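Local coordinates for protein putative dioxygenase (1H-3-hydroxy-4-oxoquinaldine 2,4-dioxygenase) (Mycobacteroides abscessus subsp. abscessus, PDB 6RA3) that cleaves the quinolone ring of the Pseudomonas quinolone signal PQS with dioxygen, giving N-octanoylanthranilate and carbon monoxide, on an alpha/beta-hydrolase fold, at residues G40-Q49 with P253-L264; G58-F69 with G174-R185. All coordinates share one frame; numbering follows the deposited sequence.

Contact 1 of 2, residues G40-Q49 with P253-L264; sequences GMLPYLRAAQ and PQQVAAEAIDLL
Helices 42-48 and 253-264 run side by side in nearly the same direction, their axes 9.1 Å apart at closest approach and crossing at -26°. They pack as neighbours in the helical layer over the central sheet of the alpha/beta-hydrolase fold: Leu45 and Leu264 both rest on strand 24-28, while Val256 reaches strand 116-120. The backbones come closest at the N-terminal end, where Met41 CA lies 4.5 Å from Pro253 CA and Pro253 CB comes against the carbonyl of Gly40. Further along, the gap widens to 7.3 Å between Ala48 CA and Ile261 CA.

Along the middle the second helix presents alanines, consistent with the close axes. Ala257 points its methyl at the first helix, where its CB meets Tyr44 CB at 3.6 Å and, less closely, Leu45 CD2. The Tyr44 ring is covered on one face by Gln254, whose CB stands 4.1 Å from the ring centroid, 20° off the normal, a CH-pi contact displaced toward the rim. The Gln254 amide crosses the same ring at its CE1 corner, with the two planes 40° apart.

On the buried side, Met41 is extended through chi2 and then bends at chi3, which brings its terminal methyl beside the valine: Met41 CE lies 3.7 Å from Val256 CG1. At the C-terminal end of both segments, Leu264 CD1 meets Gln49 CG, and one turn before Leu264 on the second helix, Ile261 CG1 meets Ala48 CB at 3.7 Å.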
loop_
_atom_site.group_PDB
_atom_site.type_symbol
_atom_site.label_atom_id
_atom_site.label_comp_id
_atom_site.label_asym_id
_atom_site.label_seq_id
_atom_site.Cartn_x
_atom_site.Cartn_y
_atom_site.Cartn_z
ATOM N N GLY A 40 -7.639 0.939 15.205
ATOM C CA GLY A 40 -7.979 1.757 16.358
ATOM C C GLY A 40 -7.143 1.432 17.579
ATOM O O GLY A 40 -6.783 2.326 18.345
ATOM N N MET A 41 -6.858 0.144 17.795
ATOM C CA MET A 41 -6.086 -0.308 18.944
ATOM C C MET A 41 -4.588 -0.168 18.722
ATOM O O MET A 41 -3.828 -0.100 19.695
ATOM C CB MET A 41 -6.383 -1.785 19.242
ATOM C CG MET A 41 -7.765 -2.092 19.904
ATOM S SD MET A 41 -8.081 -3.865 20.020
ATOM C CE MET A 41 -6.729 -4.488 20.973
ATOM N N LEU A 42 -4.152 -0.155 17.463
ATOM C CA LEU A 42 -2.727 -0.215 17.149
ATOM C C LEU A 42 -1.889 0.853 17.846
ATOM O O LEU A 42 -0.814 0.519 18.364
ATOM C CB LEU A 42 -2.573 -0.102 15.634
ATOM C CG LEU A 42 -1.123 -0.081 15.168
ATOM C CD1 LEU A 42 -0.390 -1.323 15.620
ATOM C CD2 LEU A 42 -1.118 0.034 13.674
ATOM N N PRO A 43 -2.266 2.125 17.862
ATOM C CA PRO A 43 -1.389 3.104 18.529
ATOM C C PRO A 43 -1.107 2.751 19.981
ATOM O O PRO A 43 0.013 2.955 20.464
ATOM C CB PRO A 43 -2.169 4.415 18.408
ATOM C CG PRO A 43 -3.281 4.157 17.447
ATOM C CD PRO A 43 -3.537 2.719 17.419
ATOM N N TYR A 44 -2.103 2.190 20.679
ATOM C CA TYR A 44 -1.965 1.808 22.078
ATOM C C TYR A 44 -1.166 0.521 22.219
ATOM O O TYR A 44 -0.323 0.407 23.108
ATOM C CB TYR A 44 -3.352 1.656 22.724
ATOM C CG TYR A 44 -4.238 2.867 22.573
ATOM C CD1 TYR A 44 -4.142 3.941 23.444
ATOM C CD2 TYR A 44 -5.185 2.936 21.566
ATOM C CE1 TYR A 44 -4.962 5.054 23.305
ATOM C CE2 TYR A 44 -6.003 4.042 21.419
ATOM C CZ TYR A 44 -5.895 5.094 22.300
ATOM O OH TYR A 44 -6.708 6.197 22.155
ATOM N N LEU A 45 -1.381 -0.450 21.332
ATOM C CA LEU A 45 -0.643 -1.709 21.433
ATOM C C LEU A 45 0.841 -1.498 21.161
ATOM O O LEU A 45 1.706 -2.045 21.869
ATOM C CB LEU A 45 -1.216 -2.746 20.454
ATOM C CG LEU A 45 -2.652 -3.240 20.703
ATOM C CD1 LEU A 45 -3.065 -4.275 19.642
ATOM C CD2 LEU A 45 -2.787 -3.820 22.126
ATOM N N ARG A 46 1.158 -0.739 20.111
ATOM C CA ARG A 46 2.555 -0.641 19.683
ATOM C C ARG A 46 3.374 0.205 20.659
ATOM O O ARG A 46 4.598 0.045 20.739
ATOM C CB ARG A 46 2.640 -0.075 18.246
ATOM C CG ARG A 46 2.156 1.350 18.089
ATOM C CD ARG A 46 2.453 1.959 16.721
ATOM N NE ARG A 46 2.342 3.427 16.722
ATOM C CZ ARG A 46 2.481 4.202 15.637
ATOM N NH1 ARG A 46 2.738 3.651 14.456
ATOM N NH2 ARG A 46 2.364 5.533 15.708
ATOM N N ALA A 47 2.718 1.094 21.411
ATOM C CA ALA A 47 3.409 1.805 22.479
ATOM C C ALA A 47 3.794 0.862 23.602
ATOM O O ALA A 47 4.785 1.102 24.295
ATOM C CB ALA A 47 2.535 2.933 23.012
ATOM N N ALA A 48 3.052 -0.234 23.773
ATOM C CA ALA A 48 3.283 -1.130 24.896
ATOM C C ALA A 48 4.252 -2.254 24.561
ATOM O O ALA A 48 5.108 -2.600 25.380
ATOM C CB ALA A 48 1.938 -1.700 25.375
ATOM N N GLN A 49 4.158 -2.828 23.365
ATOM C CA GLN A 49 4.945 -3.995 23.004
ATOM C C GLN A 49 5.111 -4.023 21.499
ATOM O O GLN A 49 4.334 -3.417 20.776
ATOM C CB GLN A 49 4.273 -5.317 23.413
ATOM C CG GLN A 49 3.782 -5.431 24.848
ATOM C CD GLN A 49 4.914 -5.563 25.868
ATOM O OE1 GLN A 49 5.994 -6.111 25.576
ATOM N NE2 GLN A 49 4.662 -5.062 27.079
ATOM N N PRO A 253 -11.397 0.928 21.275
ATOM C CA PRO A 253 -9.996 0.500 21.121
ATOM C C PRO A 253 -9.136 0.718 22.361
ATOM O O PRO A 253 -8.369 -0.181 22.732
ATOM C CB PRO A 253 -9.510 1.345 19.928
ATOM C CG PRO A 253 -10.339 2.532 19.943
ATOM C CD PRO A 253 -11.720 2.063 20.396
ATOM N N GLN A 254 -9.226 1.871 23.024
ATOM C CA GLN A 254 -8.358 2.085 24.185
ATOM C C GLN A 254 -8.676 1.096 25.309
ATOM O O GLN A 254 -7.774 0.475 25.898
ATOM C CB GLN A 254 -8.493 3.521 24.683
ATOM C CG GLN A 254 -7.775 3.746 26.001
ATOM C CD GLN A 254 -7.159 5.121 26.093
ATOM O OE1 GLN A 254 -7.774 6.121 25.700
ATOM N NE2 GLN A 254 -5.926 5.184 26.602
ATOM N N GLN A 255 -9.964 0.924 25.611
ATOM C CA GLN A 255 -10.352 0.015 26.679
ATOM C C GLN A 255 -9.876 -1.399 26.390
ATOM O O GLN A 255 -9.336 -2.080 27.277
ATOM C CB GLN A 255 -11.868 0.067 26.866
ATOM C CG GLN A 255 -12.383 1.497 27.108
ATOM C CD GLN A 255 -13.871 1.567 27.459
ATOM O OE1 GLN A 255 -14.462 0.581 27.908
ATOM N NE2 GLN A 255 -14.482 2.736 27.245
ATOM N N VAL A 256 -10.037 -1.860 25.149
ATOM C CA VAL A 256 -9.638 -3.229 24.866
ATOM C C VAL A 256 -8.131 -3.329 24.906
ATOM O O VAL A 256 -7.576 -4.336 25.372
ATOM C CB VAL A 256 -10.214 -3.726 23.519
ATOM C CG1 VAL A 256 -9.620 -5.091 23.156
ATOM C CG2 VAL A 256 -11.709 -3.846 23.601
ATOM N N ALA A 257 -7.440 -2.291 24.421
ATOM C CA ALA A 257 -5.983 -2.309 24.475
ATOM C C ALA A 257 -5.531 -2.360 25.927
ATOM O O ALA A 257 -4.702 -3.197 26.315
ATOM C CB ALA A 257 -5.418 -1.089 23.749
ATOM N N ALA A 258 -6.107 -1.485 26.747
ATOM C CA ALA A 258 -5.910 -1.546 28.195
ATOM C C ALA A 258 -6.067 -2.966 28.733
ATOM O O ALA A 258 -5.217 -3.447 29.497
ATOM C CB ALA A 258 -6.895 -0.606 28.874
ATOM N N GLU A 259 -7.133 -3.673 28.307
ATOM C CA GLU A 259 -7.365 -5.031 28.802
ATOM C C GLU A 259 -6.232 -5.966 28.408
ATOM O O GLU A 259 -5.807 -6.808 29.211
ATOM C CB GLU A 259 -8.690 -5.587 28.269
ATOM C CG GLU A 259 -9.922 -5.005 28.871
ATOM C CD GLU A 259 -10.138 -5.429 30.335
ATOM O OE1 GLU A 259 -9.623 -6.485 30.770
ATOM O OE2 GLU A 259 -10.835 -4.680 31.042
ATOM N N ALA A 260 -5.762 -5.865 27.154
ATOM C CA ALA A 260 -4.656 -6.700 26.696
ATOM C C ALA A 260 -3.380 -6.407 27.472
ATOM O O ALA A 260 -2.616 -7.317 27.804
ATOM C CB ALA A 260 -4.417 -6.481 25.196
ATOM N N ILE A 261 -3.093 -5.136 27.711
ATOM C CA ILE A 261 -1.876 -4.797 28.443
ATOM C C ILE A 261 -1.958 -5.367 29.862
ATOM O O ILE A 261 -1.037 -6.052 30.338
ATOM C CB ILE A 261 -1.655 -3.271 28.407
ATOM C CG1 ILE A 261 -1.233 -2.854 26.983
ATOM C CG2 ILE A 261 -0.606 -2.840 29.404
ATOM C CD1 ILE A 261 -1.719 -1.491 26.560
ATOM N N ASP A 262 -3.108 -5.176 30.517
ATOM C CA ASP A 262 -3.334 -5.771 31.839
ATOM C C ASP A 262 -3.165 -7.295 31.815
ATOM O O ASP A 262 -2.479 -7.874 32.668
ATOM C CB ASP A 262 -4.727 -5.400 32.329
ATOM C CG ASP A 262 -5.067 -6.072 33.643
ATOM O OD1 ASP A 262 -4.638 -5.551 34.695
ATOM O OD2 ASP A 262 -5.740 -7.132 33.623
ATOM N N LEU A 263 -3.809 -7.968 30.857
ATOM C CA LEU A 263 -3.666 -9.417 30.727
ATOM C C LEU A 263 -2.205 -9.827 30.620
ATOM O O LEU A 263 -1.756 -10.782 31.273
ATOM C CB LEU A 263 -4.448 -9.896 29.492
ATOM C CG LEU A 263 -4.302 -11.373 29.089
ATOM C CD1 LEU A 263 -4.804 -12.274 30.202
ATOM C CD2 LEU A 263 -5.072 -11.665 27.788
ATOM N N LEU A 264 -1.450 -9.119 29.770
ATOM C CA LEU A 264 -0.036 -9.425 29.588
ATOM C C LEU A 264 0.717 -9.233 30.896
ATOM O O LEU A 264 1.500 -10.096 31.315
ATOM C CB LEU A 264 0.542 -8.531 28.487
ATOM C CG LEU A 264 1.999 -8.755 28.079
ATOM C CD1 LEU A 264 2.196 -8.475 26.582
ATOM C CD2 LEU A 264 2.921 -7.865 28.884
#

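Contact 2 of 2, residues G58-F69 with G174-R185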
loop_
_atom_site.group_PDB
_atom_site.type_symbol
_atom_site.label_atom_id
_atom_site.label_comp_id
_atom_site.label_asym_id
_atom_site.label_seq_id
_atom_site.Cartn_x
_atom_site.Cartn_y
_atom_site.Cartn_z
ATOM N N GLY A 58 -5.563 -15.639 2.010
ATOM C CA GLY A 58 -6.674 -15.165 1.212
ATOM C C GLY A 58 -7.286 -13.847 1.643
ATOM O O GLY A 58 -8.239 -13.386 1.000
ATOM N N HIS A 59 -6.783 -13.222 2.713
ATOM C CA HIS A 59 -7.330 -11.971 3.223
ATOM C C HIS A 59 -6.417 -10.774 2.987
ATOM O O HIS A 59 -6.810 -9.640 3.306
ATOM C CB HIS A 59 -7.600 -12.078 4.741
ATOM C CG HIS A 59 -8.775 -12.932 5.092
ATOM N ND1 HIS A 59 -8.793 -14.294 4.891
ATOM C CD2 HIS A 59 -9.986 -12.610 5.596
ATOM C CE1 HIS A 59 -9.954 -14.781 5.292
ATOM N NE2 HIS A 59 -10.694 -13.780 5.723
ATOM N N GLY A 60 -5.219 -10.994 2.473
ATOM C CA GLY A 60 -4.284 -9.916 2.220
ATOM C C GLY A 60 -4.683 -9.100 1.003
ATOM O O GLY A 60 -5.810 -9.209 0.505
ATOM N N PRO A 61 -3.758 -8.273 0.490
ATOM C CA PRO A 61 -4.060 -7.524 -0.745
ATOM C C PRO A 61 -4.351 -8.431 -1.935
ATOM O O PRO A 61 -5.152 -8.040 -2.776
ATOM C CB PRO A 61 -2.809 -6.644 -0.971
ATOM C CG PRO A 61 -1.783 -7.116 -0.024
ATOM C CD PRO A 61 -2.455 -7.906 1.074
ATOM N N ASP A 62 -3.755 -9.626 -2.019
ATOM C CA ASP A 62 -4.042 -10.552 -3.111
ATOM C C ASP A 62 -5.381 -11.233 -2.845
ATOM O O ASP A 62 -5.483 -12.092 -1.967
ATOM C CB ASP A 62 -2.914 -11.570 -3.257
ATOM C CG ASP A 62 -3.216 -12.649 -4.306
ATOM O OD1 ASP A 62 -4.287 -12.578 -4.978
ATOM O OD2 ASP A 62 -2.384 -13.586 -4.457
ATOM N N ARG A 63 -6.416 -10.854 -3.590
ATOM C CA ARG A 63 -7.750 -11.404 -3.348
ATOM C C ARG A 63 -8.140 -12.505 -4.332
ATOM O O ARG A 63 -9.334 -12.808 -4.486
ATOM C CB ARG A 63 -8.776 -10.297 -3.336
ATOM C CG ARG A 63 -8.646 -9.392 -2.126
ATOM C CD ARG A 63 -8.655 -10.167 -0.752
ATOM N NE ARG A 63 -8.437 -9.206 0.320
ATOM C CZ ARG A 63 -9.346 -8.333 0.691
ATOM N NH1 ARG A 63 -10.544 -8.337 0.124
ATOM N NH2 ARG A 63 -9.068 -7.463 1.624
ATOM N N ASN A 64 -7.155 -13.161 -4.932
ATOM C CA ASN A 64 -7.445 -14.384 -5.655
ATOM C C ASN A 64 -8.011 -15.426 -4.691
ATOM O O ASN A 64 -7.712 -15.445 -3.488
ATOM C CB ASN A 64 -6.193 -14.930 -6.327
ATOM C CG ASN A 64 -5.906 -14.260 -7.702
ATOM O OD1 ASN A 64 -6.820 -13.787 -8.369
ATOM N ND2 ASN A 64 -4.644 -14.278 -8.127
ATOM N N LEU A 65 -8.793 -16.334 -5.235
ATOM C CA LEU A 65 -9.353 -17.397 -4.418
ATOM C C LEU A 65 -8.290 -18.443 -4.129
ATOM O O LEU A 65 -7.583 -18.906 -5.032
ATOM C CB LEU A 65 -10.564 -18.000 -5.130
ATOM C CG LEU A 65 -11.613 -16.930 -5.457
ATOM C CD1 LEU A 65 -12.913 -17.581 -5.940
ATOM C CD2 LEU A 65 -11.906 -15.996 -4.232
ATOM N N VAL A 66 -8.179 -18.821 -2.864
ATOM C CA VAL A 66 -7.151 -19.741 -2.431
ATOM C C VAL A 66 -7.762 -21.125 -2.262
ATOM O O VAL A 66 -8.975 -21.298 -2.277
ATOM C CB VAL A 66 -6.479 -19.271 -1.119
ATOM C CG1 VAL A 66 -5.756 -17.938 -1.354
ATOM C CG2 VAL A 66 -7.524 -19.151 -0.019
ATOM N N GLY A 67 -6.902 -22.123 -2.129
ATOM C CA GLY A 67 -7.352 -23.444 -1.748
ATOM C C GLY A 67 -8.068 -23.425 -0.409
ATOM O O GLY A 67 -7.794 -22.593 0.471
ATOM N N ASP A 68 -8.987 -24.374 -0.256
ATOM C CA ASP A 68 -9.836 -24.443 0.919
ATOM C C ASP A 68 -8.992 -24.629 2.177
ATOM O O ASP A 68 -7.967 -25.307 2.179
ATOM C CB ASP A 68 -10.831 -25.598 0.775
ATOM C CG ASP A 68 -12.074 -25.401 1.612
ATOM O OD1 ASP A 68 -12.416 -24.238 1.933
ATOM O OD2 ASP A 68 -12.707 -26.414 1.948
ATOM N N PHE A 69 -9.451 -24.033 3.262
ATOM C CA PHE A 69 -8.671 -24.013 4.488
ATOM C C PHE A 69 -9.619 -23.729 5.642
ATOM O O PHE A 69 -10.723 -23.223 5.451
ATOM C CB PHE A 69 -7.554 -22.949 4.416
ATOM C CG PHE A 69 -8.057 -21.510 4.501
ATOM C CD1 PHE A 69 -8.378 -20.799 3.346
ATOM C CD2 PHE A 69 -8.186 -20.872 5.739
ATOM C CE1 PHE A 69 -8.849 -19.486 3.421
ATOM C CE2 PHE A 69 -8.657 -19.570 5.827
ATOM C CZ PHE A 69 -8.984 -18.864 4.670
ATOM N N GLY A 174 -14.118 -6.478 -1.209
ATOM C CA GLY A 174 -13.317 -7.411 -1.983
ATOM C C GLY A 174 -13.382 -8.863 -1.579
ATOM O O GLY A 174 -12.488 -9.637 -1.948
ATOM N N HIS A 175 -14.396 -9.261 -0.818
ATOM C CA HIS A 175 -14.657 -10.655 -0.518
ATOM C C HIS A 175 -16.043 -10.974 -1.063
ATOM O O HIS A 175 -16.851 -10.071 -1.293
ATOM C CB HIS A 175 -14.573 -10.932 0.987
ATOM C CG HIS A 175 -13.183 -10.946 1.533
ATOM N ND1 HIS A 175 -12.208 -11.817 1.089
ATOM C CD2 HIS A 175 -12.605 -10.193 2.498
ATOM C CE1 HIS A 175 -11.087 -11.590 1.753
ATOM N NE2 HIS A 175 -11.309 -10.620 2.622
ATOM N N GLY A 176 -16.310 -12.246 -1.301
ATOM C CA GLY A 176 -17.577 -12.650 -1.884
ATOM C C GLY A 176 -18.022 -13.997 -1.385
ATOM O O GLY A 176 -17.744 -14.386 -0.246
ATOM N N PHE A 177 -18.724 -14.721 -2.256
ATOM C CA PHE A 177 -19.320 -15.986 -1.851
ATOM C C PHE A 177 -18.260 -16.974 -1.391
ATOM O O PHE A 177 -18.424 -17.624 -0.350
ATOM C CB PHE A 177 -20.145 -16.576 -2.996
ATOM C CG PHE A 177 -20.565 -17.992 -2.749
ATOM C CD1 PHE A 177 -21.574 -18.270 -1.850
ATOM C CD2 PHE A 177 -19.916 -19.043 -3.375
ATOM C CE1 PHE A 177 -21.960 -19.588 -1.600
ATOM C CE2 PHE A 177 -20.292 -20.346 -3.142
ATOM C CZ PHE A 177 -21.320 -20.622 -2.249
ATOM N N ASP A 178 -17.133 -17.063 -2.110
ATOM C CA ASP A 178 -16.102 -18.030 -1.725
ATOM C C ASP A 178 -15.699 -17.902 -0.245
ATOM O O ASP A 178 -15.619 -18.896 0.487
ATOM C CB ASP A 178 -14.877 -17.871 -2.628
ATOM C CG ASP A 178 -13.678 -18.667 -2.134
ATOM O OD1 ASP A 178 -13.620 -19.882 -2.393
ATOM O OD2 ASP A 178 -12.765 -18.080 -1.490
ATOM N N MET A 179 -15.404 -16.696 0.209
ATOM C CA MET A 179 -14.866 -16.564 1.556
ATOM C C MET A 179 -15.979 -16.626 2.591
ATOM O O MET A 179 -15.789 -17.196 3.668
ATOM C CB MET A 179 -14.074 -15.253 1.713
ATOM C CG MET A 179 -13.173 -15.233 2.991
ATOM S SD MET A 179 -11.941 -16.475 3.037
ATOM C CE MET A 179 -10.677 -15.807 1.914
ATOM N N TRP A 180 -17.133 -16.037 2.285
ATOM C CA TRP A 180 -18.268 -16.109 3.199
ATOM C C TRP A 180 -18.805 -17.531 3.338
ATOM O O TRP A 180 -19.152 -17.960 4.446
ATOM C CB TRP A 180 -19.348 -15.151 2.728
ATOM C CG TRP A 180 -19.018 -13.790 3.153
ATOM C CD1 TRP A 180 -18.373 -12.829 2.430
ATOM C CD2 TRP A 180 -19.270 -13.228 4.441
ATOM N NE1 TRP A 180 -18.223 -11.692 3.187
ATOM C CE2 TRP A 180 -18.765 -11.913 4.428
ATOM C CE3 TRP A 180 -19.879 -13.710 5.607
ATOM C CZ2 TRP A 180 -18.852 -11.073 5.537
ATOM C CZ3 TRP A 180 -19.965 -12.877 6.702
ATOM C CH2 TRP A 180 -19.451 -11.571 6.661
ATOM N N ALA A 181 -18.891 -18.280 2.236
ATOM C CA ALA A 181 -19.240 -19.694 2.340
ATOM C C ALA A 181 -18.222 -20.435 3.197
ATOM O O ALA A 181 -18.594 -21.233 4.065
ATOM C CB ALA A 181 -19.365 -20.333 0.942
ATOM N N ARG A 182 -16.934 -20.163 3.007
ATOM C CA ARG A 182 -15.916 -20.890 3.773
ATOM C C ARG A 182 -16.014 -20.583 5.263
ATOM O O ARG A 182 -15.834 -21.475 6.103
ATOM C CB ARG A 182 -14.507 -20.555 3.270
ATOM C CG ARG A 182 -13.365 -21.111 4.135
ATOM C CD ARG A 182 -12.015 -20.870 3.467
ATOM N NE ARG A 182 -12.040 -21.382 2.103
ATOM C CZ ARG A 182 -12.104 -20.650 0.994
ATOM N NH1 ARG A 182 -12.121 -19.312 1.040
ATOM N NH2 ARG A 182 -12.163 -21.276 -0.184
ATOM N N ALA A 183 -16.268 -19.316 5.605
ATOM C CA ALA A 183 -16.487 -18.939 6.996
ATOM C C ALA A 183 -17.629 -19.754 7.590
ATOM O O ALA A 183 -17.504 -20.311 8.686
ATOM C CB ALA A 183 -16.794 -17.447 7.089
ATOM N N GLY A 184 -18.745 -19.838 6.865
ATOM C CA GLY A 184 -19.887 -20.630 7.282
ATOM C C GLY A 184 -19.480 -22.031 7.649
ATOM O O GLY A 184 -19.764 -22.486 8.756
ATOM N N ARG A 185 -18.828 -22.721 6.713
ATOM C CA ARG A 185 -18.342 -24.074 6.934
ATOM C C ARG A 185 -17.483 -24.175 8.178
ATOM O O ARG A 185 -17.657 -25.091 8.997
ATOM C CB ARG A 185 -17.494 -24.520 5.740
ATOM C CG ARG A 185 -18.061 -25.576 4.892
ATOM C CD ARG A 185 -17.969 -25.192 3.461
ATOM N NE ARG A 185 -16.620 -24.833 3.007
ATOM C CZ ARG A 185 -16.402 -24.006 1.990
ATOM N NH1 ARG A 185 -17.422 -23.452 1.364
ATOM N NH2 ARG A 185 -15.167 -23.697 1.614
HETATM O O HOH W 1 -9.691 -9.331 4.283
HETATM O O HOH W 2 -11.544 -21.301 -3.387
HETATM O O HOH W 3 -10.199 -17.471 -1.254
HETATM O O HOH W 4 -14.346 -26.295 3.914
#
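Asp68 OD1 accepts from two arginines of helix 177-185, Arg182 NE at 2.9 Å and Arg185 NH2 at 2.8 Å. The first donor comes nearly along the C-O axis with a straight bond (165°), the second from above the carboxylate plane. These bonds belong to a salt-bridge network that ties the loop between strand 51-54 and helix 71-84 of the alpha/beta-hydrolase fold to a helix in the insertion between strands 116-120 and 209-214. Asp178, one turn before Arg182, grips that guanidinium end-on, one carboxylate oxygen to NH1 and the other to NH2, so both ends of the group are fixed. Waters extend the network: one joins Val66 O to Asp178 OD1, another Val66 N to Asp178 OD2, and a third Asp68 OD2 to Arg185 NE.

The aliphatic part of Arg182 is held by an aromatic face. Its CD stands 3.7 Å from the Phe69 ring centroid, 23° off the normal; the ring meets Trp31 as well. Met179, bent at chi2 and chi3, brings its sulfur obliquely against two rings, with SD 3.5 Å from His59 CE1 and a longer Met-aromatic approach to Phe69. His59 has its imidazole nitrogens bonded to Arg57 O and Ala32 N.

At the other end, the Arg63 guanidinium lies flat on the His175 ring, the planes only 3° apart. Its NE donates to Gly60 O at 2.6 Å, and NH1 to Gly173 O and, weakly, to Gly174 O. Nearby, Lys5 of the third subunit bonds to Arg63 O. In the His175 ring plane a water bridges the histidine to the loop, 2.7 Å from His175 NE2 and 3.1 Å from His59 O.

How the contacts relate
The two contacts lie on opposite sides of the chain's centre, with their own centres about 29 Å apart and nearest atoms about 15 Å apart, so they do not touch. In sequence, contact 2 is nested within contact 1: 40-49 comes first, then 58-69, then 174-185, and finally 253-264. Strand 51-54 runs between the first two segments, linking the helical layer of contact 1 to the loop of contact 2. Contact 1 thus brings early and C-terminal helices of the core fold together, whereas contact 2 joins a loop to a helix of the insertion, beside the third subunit, with the side chain of His59 about 10 Å from that of the substrate-binding His97.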